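Local coordinates for protein ORF14 (Streptomyces clavuligerus, PDB 2WPW) that probably transfers acyl groups as a tandem GCN5-related N-acetyltransferase, and binds acetyl-CoA, at residues A264-T269 / V302-A307; A235-A240 / Y251-K256; L76-G81 / H116-L121; M146-S151 / V329-E334. All coordinates share one frame; numbering follows the deposited sequence.

How the contacts relate
The four contacts run through both halves of a tandem GNAT protein. Contacts 1 and 2 lie in the C-terminal half on neighbouring strands, 263-271 in contact 1 and 247-256 in contact 2: G267 N approaches S253 O at 2.7 Å, a probable hydrogen bond, and the two centres are 11 Å apart. Contacts 3 and 4 meet similarly, L121 N lying 2.7 Å from A333 O where strands 120-127 and 323-334 run side by side. Strand 149-162, beside 301-307, links the pairs; the nearest atoms of contacts 1 and 4 are about 7 Å apart. Contact 4 is near the bound acetyl-CoA, about 6 Å from the side chain of A148, whereas contacts 1, 2 and 3 lie away from the acetyl-CoA-binding residues.

Contact 1. Residues A264-T269 / V302-A307; sequences ALQGMT and VETANA
Residues 264-269 and 302-307 run parallel, with A264 paired to V302 and L265 to E303, but the directions of these two segments open by 33°, and only two backbone bonds span them: E303 N to A264 O (3.0 Å) and the straighter Q266 N to E303 O (2.7 Å). Beyond them a side chain takes over. OG1 of T304, anti to its own N (chi1 -159°), donates to Q266 O at 2.9 Å from well above the carbonyl plane, while Q266 CG lies alongside that hydroxyl. Q266 CB also rests on V302 CG1 (3.6 Å). On the other face the side chains of L265 and E303 cross at a slant, L265 CD1 touching E303 CG at 3.6 Å; one water bridges E303 OE2 to A264 O, and E303 OE1 is bonded to H158. With a valine replacing T304, the carbonyl of Q266 would probably lose this donor and the strands would be less firmly tied where they part. Helix 280-295 joins the two strands in a beta-alpha-beta unit, consistent with the splayed parallel pair of GNAT folds. The chemistry implies that a hydroxyl extends the ladder by one link as the backbones separate.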
# COMPACT_ATOMS: atom_id res chain seq x y z
N ALA A 264 -9.43 -7.93 0.16
CA ALA A 264 -8.08 -8.45 0.14
C ALA A 264 -7.22 -7.60 -0.83
O ALA A 264 -7.77 -6.83 -1.65
CB ALA A 264 -8.06 -9.93 -0.26
N LEU A 265 -5.90 -7.76 -0.73
CA LEU A 265 -5.02 -6.99 -1.58
C LEU A 265 -4.20 -7.87 -2.49
O LEU A 265 -3.48 -8.78 -2.04
CB LEU A 265 -4.13 -6.08 -0.73
CG LEU A 265 -3.00 -5.30 -1.41
CD1 LEU A 265 -3.54 -4.35 -2.40
CD2 LEU A 265 -2.25 -4.50 -0.34
N GLN A 266 -4.29 -7.62 -3.79
CA GLN A 266 -3.58 -8.51 -4.73
C GLN A 266 -2.20 -7.95 -4.93
O GLN A 266 -2.09 -6.79 -5.34
CB GLN A 266 -4.31 -8.52 -6.08
CG GLN A 266 -3.39 -8.88 -7.20
CD GLN A 266 -3.22 -10.34 -7.26
OE1 GLN A 266 -4.08 -11.05 -7.77
NE2 GLN A 266 -2.13 -10.82 -6.72
N GLY A 267 -1.14 -8.70 -4.64
CA GLY A 267 0.22 -8.14 -4.78
C GLY A 267 0.79 -8.34 -6.19
O GLY A 267 0.10 -8.76 -7.12
N MSE A 268 2.08 -8.05 -6.34
CA MSE A 268 2.78 -8.24 -7.63
C MSE A 268 2.91 -9.71 -8.03
O MSE A 268 2.95 -10.58 -7.18
CB MSE A 268 4.17 -7.65 -7.50
CG MSE A 268 4.33 -6.21 -8.07
SE MSE A 268 2.59 -5.28 -8.61
CE MSE A 268 3.21 -4.68 -10.42
N THR A 269 2.93 -9.98 -9.33
CA THR A 269 3.24 -11.29 -9.86
C THR A 269 4.58 -11.22 -10.58
O THR A 269 4.77 -10.42 -11.47
CB THR A 269 2.18 -11.77 -10.85
OG1 THR A 269 0.92 -11.95 -10.16
CG2 THR A 269 2.57 -13.08 -11.48
N VAL A 302 -11.18 -7.56 -4.29
CA VAL A 302 -9.71 -7.62 -4.32
C VAL A 302 -9.14 -6.42 -5.07
O VAL A 302 -9.62 -6.06 -6.16
CB VAL A 302 -9.25 -8.93 -4.97
CG1 VAL A 302 -7.69 -9.12 -4.95
CG2 VAL A 302 -10.01 -10.14 -4.31
N GLU A 303 -8.16 -5.76 -4.47
CA GLU A 303 -7.67 -4.55 -5.09
C GLU A 303 -6.27 -4.75 -5.57
O GLU A 303 -5.54 -5.56 -5.02
CB GLU A 303 -7.76 -3.32 -4.17
CG GLU A 303 -6.94 -3.41 -2.90
CD GLU A 303 -7.05 -2.16 -2.03
OE1 GLU A 303 -6.60 -1.08 -2.45
OE2 GLU A 303 -7.58 -2.27 -0.93
N THR A 304 -5.88 -4.02 -6.60
CA THR A 304 -4.48 -4.06 -7.01
C THR A 304 -4.13 -2.77 -7.70
O THR A 304 -5.02 -2.00 -8.03
CB THR A 304 -4.21 -5.29 -7.92
OG1 THR A 304 -2.82 -5.59 -7.91
CG2 THR A 304 -4.67 -5.06 -9.39
N ALA A 305 -2.84 -2.50 -7.89
CA ALA A 305 -2.45 -1.30 -8.62
C ALA A 305 -1.23 -1.48 -9.51
O ALA A 305 -0.23 -2.02 -9.06
CB ALA A 305 -2.24 -0.15 -7.65
N ASN A 306 -1.28 -1.00 -10.73
CA ASN A 306 -0.11 -1.02 -11.65
C ASN A 306 0.34 0.37 -12.16
O ASN A 306 -0.45 1.35 -12.17
CB ASN A 306 -0.40 -1.91 -12.87
CG ASN A 306 -0.88 -3.29 -12.46
OD1 ASN A 306 -0.14 -4.05 -11.85
ND2 ASN A 306 -2.10 -3.60 -12.76
N ALA A 307 1.57 0.44 -12.64
CA ALA A 307 2.05 1.64 -13.28
C ALA A 307 1.18 1.90 -14.50
O ALA A 307 1.03 1.01 -15.33
CB ALA A 307 3.48 1.47 -13.68
O HOH W 1 -8.74 -4.41 -0.16

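Contact 2. Residues A235-A240 / Y251-K256; sequences AYHTGA and YTSVSK
H237 holds CG anti to its carbonyl carbon (chi1 -72°), which carries ring atom CD2 across to S253 CB, a close 3.2 Å. On S253 the hydroxyl is tucked between its own N and carbonyl carbon (chi1 74°), leaving CB to meet the histidine; NE2 of the ring is also near that carbon. The Y251 ring approaches on the same face, and H237 CD2 and Y251 CD2 come together edge to edge at 4.3 Å, each near the plane of the other ring. Y251 CB sits 3.2 Å from T238 O, opposite the side-chain-less G239. These groups decorate a beta hairpin formed by strands 234-242 and 247-256, antiparallel members of the GNAT sheet in the C-terminal half. Y236-V254 and T238-T252 are its hydrogen-bonded pairs; A235-S255, H237-S253 and G239-Y251 alternate with them as non-hydrogen-bonded pairs. Y236 N donates to V254 O at 2.8 Å, whereas the return bond from V254 N to Y236 O is more bent, 136° at the hydrogen. Around T238 and T252 both rungs are longer, 3.3 Å from T238 N to T252 O and 3.2 Å from T252 N to T238 O. The face bearing Y236, T238, T252 and V254 turns to helix 280-295: the Y236 ring packs edge-to-face with Y291 and its OH is bonded to E296, while T238 OG1 is bonded to N288. On the other face, H237 stacks on W185 of strand 180-185.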
# COMPACT_ATOMS: atom_id res chain seq x y z
N ALA A 235 -1.14 -13.66 4.72
CA ALA A 235 -0.69 -13.55 3.33
C ALA A 235 -0.66 -14.95 2.68
O ALA A 235 -0.37 -15.92 3.38
CB ALA A 235 0.70 -12.89 3.26
N TYR A 236 -1.01 -15.01 1.38
CA TYR A 236 -1.09 -16.24 0.57
C TYR A 236 -0.10 -16.16 -0.65
O TYR A 236 -0.18 -15.26 -1.47
CB TYR A 236 -2.56 -16.48 0.09
CG TYR A 236 -3.48 -16.60 1.27
CD1 TYR A 236 -4.04 -15.48 1.86
CD2 TYR A 236 -3.69 -17.83 1.87
CE1 TYR A 236 -4.83 -15.59 3.00
CE2 TYR A 236 -4.48 -17.96 3.00
CZ TYR A 236 -5.04 -16.85 3.57
OH TYR A 236 -5.81 -17.01 4.72
N HIS A 237 0.82 -17.10 -0.76
CA HIS A 237 1.80 -17.04 -1.83
C HIS A 237 1.70 -18.31 -2.62
O HIS A 237 1.53 -19.41 -2.04
CB HIS A 237 3.18 -16.92 -1.22
CG HIS A 237 3.48 -15.58 -0.59
ND1 HIS A 237 3.24 -15.32 0.74
CD2 HIS A 237 4.04 -14.46 -1.10
CE1 HIS A 237 3.63 -14.08 1.02
NE2 HIS A 237 4.13 -13.54 -0.09
N THR A 238 1.83 -18.23 -3.93
CA THR A 238 1.92 -19.49 -4.64
C THR A 238 3.20 -19.37 -5.41
O THR A 238 3.49 -18.32 -5.98
CB THR A 238 0.71 -19.70 -5.56
OG1 THR A 238 -0.44 -19.87 -4.74
CG2 THR A 238 0.85 -20.96 -6.40
N GLY A 239 4.00 -20.42 -5.40
CA GLY A 239 5.21 -20.41 -6.23
C GLY A 239 5.19 -21.39 -7.41
O GLY A 239 4.57 -22.44 -7.34
N ALA A 240 5.87 -21.04 -8.51
CA ALA A 240 6.08 -22.04 -9.57
C ALA A 240 7.55 -22.53 -9.63
O ALA A 240 8.47 -21.74 -9.78
CB ALA A 240 5.60 -21.52 -10.91
N TYR A 251 6.49 -16.23 -8.60
CA TYR A 251 5.48 -16.37 -7.57
C TYR A 251 4.53 -15.18 -7.60
O TYR A 251 4.73 -14.22 -8.36
CB TYR A 251 6.12 -16.46 -6.21
CG TYR A 251 6.77 -15.17 -5.85
CD1 TYR A 251 7.83 -14.65 -6.59
CD2 TYR A 251 6.29 -14.42 -4.79
CE1 TYR A 251 8.40 -13.43 -6.25
CE2 TYR A 251 6.84 -13.21 -4.45
CZ TYR A 251 7.89 -12.71 -5.16
OH TYR A 251 8.40 -11.48 -4.73
N THR A 252 3.52 -15.25 -6.74
CA THR A 252 2.57 -14.19 -6.60
C THR A 252 2.05 -14.10 -5.14
O THR A 252 2.27 -15.00 -4.33
CB THR A 252 1.41 -14.44 -7.51
OG1 THR A 252 0.64 -13.26 -7.59
CG2 THR A 252 0.51 -15.55 -6.96
N SER A 253 1.38 -13.01 -4.78
CA SER A 253 0.87 -12.96 -3.43
C SER A 253 -0.42 -12.17 -3.27
O SER A 253 -0.81 -11.38 -4.16
CB SER A 253 1.94 -12.42 -2.48
OG SER A 253 2.12 -11.05 -2.63
N VAL A 254 -1.02 -12.36 -2.10
CA VAL A 254 -2.23 -11.68 -1.65
C VAL A 254 -2.11 -11.49 -0.14
O VAL A 254 -1.65 -12.39 0.58
CB VAL A 254 -3.49 -12.51 -1.93
CG1 VAL A 254 -4.71 -11.96 -1.09
CG2 VAL A 254 -3.79 -12.51 -3.42
N SER A 255 -2.50 -10.30 0.30
CA SER A 255 -2.33 -9.83 1.65
C SER A 255 -3.76 -9.65 2.18
O SER A 255 -4.66 -9.17 1.43
CB SER A 255 -1.58 -8.50 1.61
OG SER A 255 -1.41 -7.94 2.92
N LYS A 256 -4.00 -10.09 3.42
CA LYS A 256 -5.34 -9.98 4.07
C LYS A 256 -5.23 -9.38 5.49
O LYS A 256 -4.54 -9.98 6.35
CB LYS A 256 -5.94 -11.37 4.23
CG LYS A 256 -7.41 -11.45 3.88
CD LYS A 256 -8.33 -11.40 5.06
CE LYS A 256 -9.60 -10.61 4.69
NZ LYS A 256 -9.57 -9.33 5.41

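Contact 3. Residues L76-G81 / H116-L121; sequences LALPDG and HDRTTL
A Schellman motif closes helix 101-115 of the N-terminal GNAT unit, with D117 as its positive-phi C-prime residue and R118 N bonded back to A113 O; the side chains flanking this turn, H116 and R118, reach over to the end of strand 69-79. R118 makes the polar link. Its chain bends at chi2 (86°), which brings the guanidinium end-on to P79 O, NH1 donating at 3.2 Å and NH2 at 3.0 Å. Both nitrogens come to the oxygen from the same face of its carbonyl plane, NH2 standing well above that plane. L78 lies over one face of the guanidinium, its CB 3.6 Å above the plane and toward the rim, and P79 CD is 3.6 Å from NH1. H116 meets the same leucine crosswise: L78 CD2 sits over a face of the imidazole, although the modelled separation is too short to be trusted in detail. H116 NE2 is bonded to D60, a second hold on the ring. NH1 of R118 also donates to T84 O, at the start of the intervening strand. A methionine in place of R118 would probably leave P79 O without its two donors and T84 O without its mate, untying the turn after the helix from the strand end. Strand 84-92 lies between strands 69-79 and 120-127 in the sheet, with L78 against A85; L76 of strand 69-79 packs on L112, and L121 of strand 120-127 on W106, A109 and A113, all of helix 101-115.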
# COMPACT_ATOMS: atom_id res chain seq x y z
N LEU A 76 4.50 11.07 8.71
CA LEU A 76 5.54 11.13 7.72
C LEU A 76 6.39 9.89 7.90
O LEU A 76 6.61 9.42 9.05
CB LEU A 76 6.39 12.38 7.90
CG LEU A 76 5.78 13.79 7.76
CD1 LEU A 76 6.85 14.79 7.82
CD2 LEU A 76 5.10 13.97 6.46
N ALA A 77 6.83 9.34 6.75
CA ALA A 77 7.81 8.26 6.66
C ALA A 77 9.11 8.86 6.14
O ALA A 77 9.09 9.50 5.11
CB ALA A 77 7.33 7.14 5.71
N LEU A 78 10.22 8.65 6.86
CA LEU A 78 11.56 9.16 6.48
C LEU A 78 12.53 8.02 6.11
O LEU A 78 13.12 7.38 7.01
CB LEU A 78 12.17 9.90 7.67
CG LEU A 78 11.80 11.38 7.94
CD1 LEU A 78 10.55 11.78 7.25
CD2 LEU A 78 11.68 11.66 9.47
N PRO A 79 12.71 7.75 4.81
CA PRO A 79 13.62 6.61 4.47
C PRO A 79 15.10 6.92 4.79
O PRO A 79 15.56 8.03 4.54
CB PRO A 79 13.39 6.37 2.97
CG PRO A 79 12.40 7.43 2.51
CD PRO A 79 12.00 8.31 3.64
N ASP A 80 15.84 5.99 5.38
CA ASP A 80 17.24 6.30 5.69
C ASP A 80 18.01 6.67 4.42
O ASP A 80 17.77 6.11 3.33
CB ASP A 80 17.98 5.13 6.38
CG ASP A 80 17.38 4.74 7.74
OD1 ASP A 80 16.78 5.60 8.41
OD2 ASP A 80 17.52 3.56 8.15
N GLY A 81 18.96 7.61 4.60
CA GLY A 81 19.77 8.09 3.50
C GLY A 81 19.10 9.10 2.57
O GLY A 81 19.69 10.11 2.26
N HIS A 116 14.62 17.42 9.62
CA HIS A 116 15.14 16.08 9.37
C HIS A 116 16.04 16.03 8.16
O HIS A 116 16.30 14.94 7.64
CB HIS A 116 13.97 15.15 9.06
CG HIS A 116 13.24 14.68 10.27
ND1 HIS A 116 13.88 14.20 11.39
CD2 HIS A 116 11.91 14.56 10.53
CE1 HIS A 116 12.99 13.81 12.28
NE2 HIS A 116 11.78 14.03 11.79
N ASP A 117 16.45 17.19 7.65
CA ASP A 117 17.32 17.24 6.50
C ASP A 117 16.75 16.72 5.21
O ASP A 117 17.45 16.13 4.43
CB ASP A 117 18.55 16.44 6.78
CG ASP A 117 19.63 17.29 7.31
OD1 ASP A 117 20.39 16.80 8.20
OD2 ASP A 117 19.71 18.46 6.83
N ARG A 118 15.48 16.98 4.96
CA ARG A 118 14.89 16.59 3.68
C ARG A 118 14.47 17.82 2.91
O ARG A 118 13.90 18.76 3.45
CB ARG A 118 13.70 15.66 3.91
CG ARG A 118 14.15 14.18 4.10
CD ARG A 118 14.49 13.88 5.50
NE ARG A 118 15.31 12.71 5.86
CZ ARG A 118 15.10 11.40 5.61
NH1 ARG A 118 14.17 10.94 4.76
NH2 ARG A 118 15.92 10.52 6.15
N THR A 119 14.76 17.80 1.62
CA THR A 119 14.44 18.91 0.74
C THR A 119 13.08 18.84 0.01
O THR A 119 12.51 19.86 -0.34
CB THR A 119 15.60 19.15 -0.24
OG1 THR A 119 15.72 18.03 -1.13
CG2 THR A 119 16.92 19.25 0.55
N THR A 120 12.53 17.66 -0.19
CA THR A 120 11.19 17.56 -0.82
C THR A 120 10.22 16.69 0.01
O THR A 120 10.65 15.82 0.79
CB THR A 120 11.29 16.96 -2.26
OG1 THR A 120 12.16 15.83 -2.20
CG2 THR A 120 11.91 17.96 -3.29
N LEU A 121 8.93 16.95 -0.12
CA LEU A 121 7.91 16.08 0.42
C LEU A 121 7.27 15.38 -0.75
O LEU A 121 7.06 15.98 -1.79
CB LEU A 121 6.84 16.85 1.17
CG LEU A 121 7.26 17.34 2.54
CD1 LEU A 121 8.29 18.42 2.35
CD2 LEU A 121 6.06 17.86 3.36

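Contact 4. Residues M146-S151 / V329-E334; sequences MGAHRS and VFWTAE
R150 lies alongside W331, the two side chains pointing the same way, with CG of the arginine over a face of the indole, 3.7 Å from the centroid of the six-membered ring. The guanidinium continues past the benzo rim, its plane 63° from that of the ring; its exact height there is doubtful because NH1 is modelled too close to CZ2. E127 anchors both polar ends, as a salt bridge to R150 NH1 and a weak hydrogen bond from W331 NE1. Further back along the arginine, CD touches V329 CG1 at 3.6 Å. W331 takes up this position with CG anti to its carbonyl carbon (chi1 -57°), and the backbone of A148 meets the indole at its edge, while A148 CB reaches W331 CE3 (3.9 Å) and A333 CB (4.0 Å). Topologically the pairing is an exchange between the halves of the tandem protein: strand 323-334, the last of the chain, slots between strands 120-127 and 149-162 of the N-terminal GNAT region. H149 and T332 form its hydrogen-bonded pair, H149 N donating almost straight to T332 O at 3.0 Å, and S151 N follows with a bond to F330 O of 2.8 Å. At the other end, G147 ends helix 138-146 in a Schellman motif, and a water joins its O to E334 N. The side chain of A148 is about 6 Å from the bound acetyl-CoA.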
# COMPACT_ATOMS: atom_id res chain seq x y z
N MSE A 146 -1.16 24.01 -1.57
CA MSE A 146 -0.01 23.98 -0.67
C MSE A 146 1.27 24.28 -1.46
O MSE A 146 2.30 24.57 -0.90
CB MSE A 146 0.11 22.62 0.08
CG MSE A 146 -0.78 22.43 1.32
SE MSE A 146 -1.52 24.05 2.01
CE MSE A 146 -0.38 24.33 3.43
N GLY A 147 1.21 24.21 -2.77
CA GLY A 147 2.41 24.50 -3.57
C GLY A 147 3.08 23.26 -4.15
O GLY A 147 4.18 23.34 -4.70
N ALA A 148 2.40 22.12 -4.04
CA ALA A 148 2.91 20.89 -4.55
C ALA A 148 2.70 20.84 -6.06
O ALA A 148 1.85 21.57 -6.57
CB ALA A 148 2.20 19.74 -3.90
N HIS A 149 3.48 19.99 -6.76
CA HIS A 149 3.25 19.74 -8.21
C HIS A 149 3.11 18.26 -8.54
O HIS A 149 3.63 17.42 -7.83
CB HIS A 149 4.35 20.39 -9.04
CG HIS A 149 4.43 21.87 -8.85
ND1 HIS A 149 5.09 22.45 -7.78
CD2 HIS A 149 3.93 22.90 -9.59
CE1 HIS A 149 5.01 23.78 -7.88
NE2 HIS A 149 4.31 24.07 -8.97
N ARG A 150 2.35 17.95 -9.58
CA ARG A 150 2.25 16.59 -10.08
C ARG A 150 3.60 16.20 -10.59
O ARG A 150 4.25 16.93 -11.31
CB ARG A 150 1.20 16.42 -11.15
CG ARG A 150 -0.12 16.16 -10.54
CD ARG A 150 -1.17 15.90 -11.55
NE ARG A 150 -1.96 17.09 -11.75
CZ ARG A 150 -3.11 17.34 -11.16
NH1 ARG A 150 -3.63 16.49 -10.32
NH2 ARG A 150 -3.74 18.46 -11.40
N SER A 151 4.05 15.07 -10.14
CA SER A 151 5.35 14.63 -10.46
C SER A 151 5.32 14.02 -11.85
O SER A 151 4.27 13.90 -12.49
CB SER A 151 5.71 13.57 -9.45
OG SER A 151 6.71 12.81 -10.02
N VAL A 329 -2.06 9.46 -8.14
CA VAL A 329 -1.09 10.43 -8.70
C VAL A 329 0.02 10.83 -7.68
O VAL A 329 -0.27 11.01 -6.52
CB VAL A 329 -1.82 11.70 -9.18
CG1 VAL A 329 -0.87 12.63 -10.00
CG2 VAL A 329 -3.12 11.34 -9.94
N PHE A 330 1.28 10.94 -8.13
CA PHE A 330 2.39 11.27 -7.20
C PHE A 330 2.74 12.74 -7.24
O PHE A 330 2.89 13.32 -8.30
CB PHE A 330 3.64 10.42 -7.51
CG PHE A 330 3.33 8.96 -7.56
CD1 PHE A 330 2.76 8.32 -6.46
CD2 PHE A 330 3.51 8.23 -8.72
CE1 PHE A 330 2.41 6.97 -6.50
CE2 PHE A 330 3.17 6.87 -8.77
CZ PHE A 330 2.60 6.25 -7.66
N TRP A 331 2.89 13.35 -6.07
CA TRP A 331 3.22 14.76 -6.02
C TRP A 331 4.47 14.96 -5.19
O TRP A 331 4.83 14.12 -4.36
CB TRP A 331 2.06 15.65 -5.50
CG TRP A 331 0.73 15.59 -6.25
CD1 TRP A 331 0.01 14.46 -6.57
CD2 TRP A 331 -0.08 16.70 -6.69
NE1 TRP A 331 -1.16 14.80 -7.23
CE2 TRP A 331 -1.25 16.16 -7.30
CE3 TRP A 331 0.08 18.10 -6.67
CZ2 TRP A 331 -2.26 16.95 -7.86
CZ3 TRP A 331 -0.93 18.90 -7.22
CH2 TRP A 331 -2.10 18.31 -7.80
N THR A 332 5.16 16.06 -5.44
CA THR A 332 6.37 16.42 -4.71
C THR A 332 6.26 17.91 -4.42
O THR A 332 5.52 18.65 -5.09
CB THR A 332 7.68 16.26 -5.54
OG1 THR A 332 7.51 16.93 -6.77
CG2 THR A 332 8.00 14.82 -5.86
N ALA A 333 7.01 18.35 -3.42
CA ALA A 333 7.07 19.73 -3.10
C ALA A 333 8.34 19.98 -2.34
O ALA A 333 8.96 19.06 -1.78
CB ALA A 333 5.85 20.14 -2.25
N GLU A 334 8.72 21.24 -2.33
CA GLU A 334 9.96 21.63 -1.74
C GLU A 334 9.69 21.79 -0.28
O GLU A 334 8.65 22.28 0.07
CB GLU A 334 10.44 22.96 -2.36
CG GLU A 334 11.03 22.79 -3.77
CD GLU A 334 11.47 24.12 -4.35
OE1 GLU A 334 12.63 24.50 -4.14
OE2 GLU A 334 10.67 24.80 -5.03
O HOH W 2 6.87 23.13 -3.92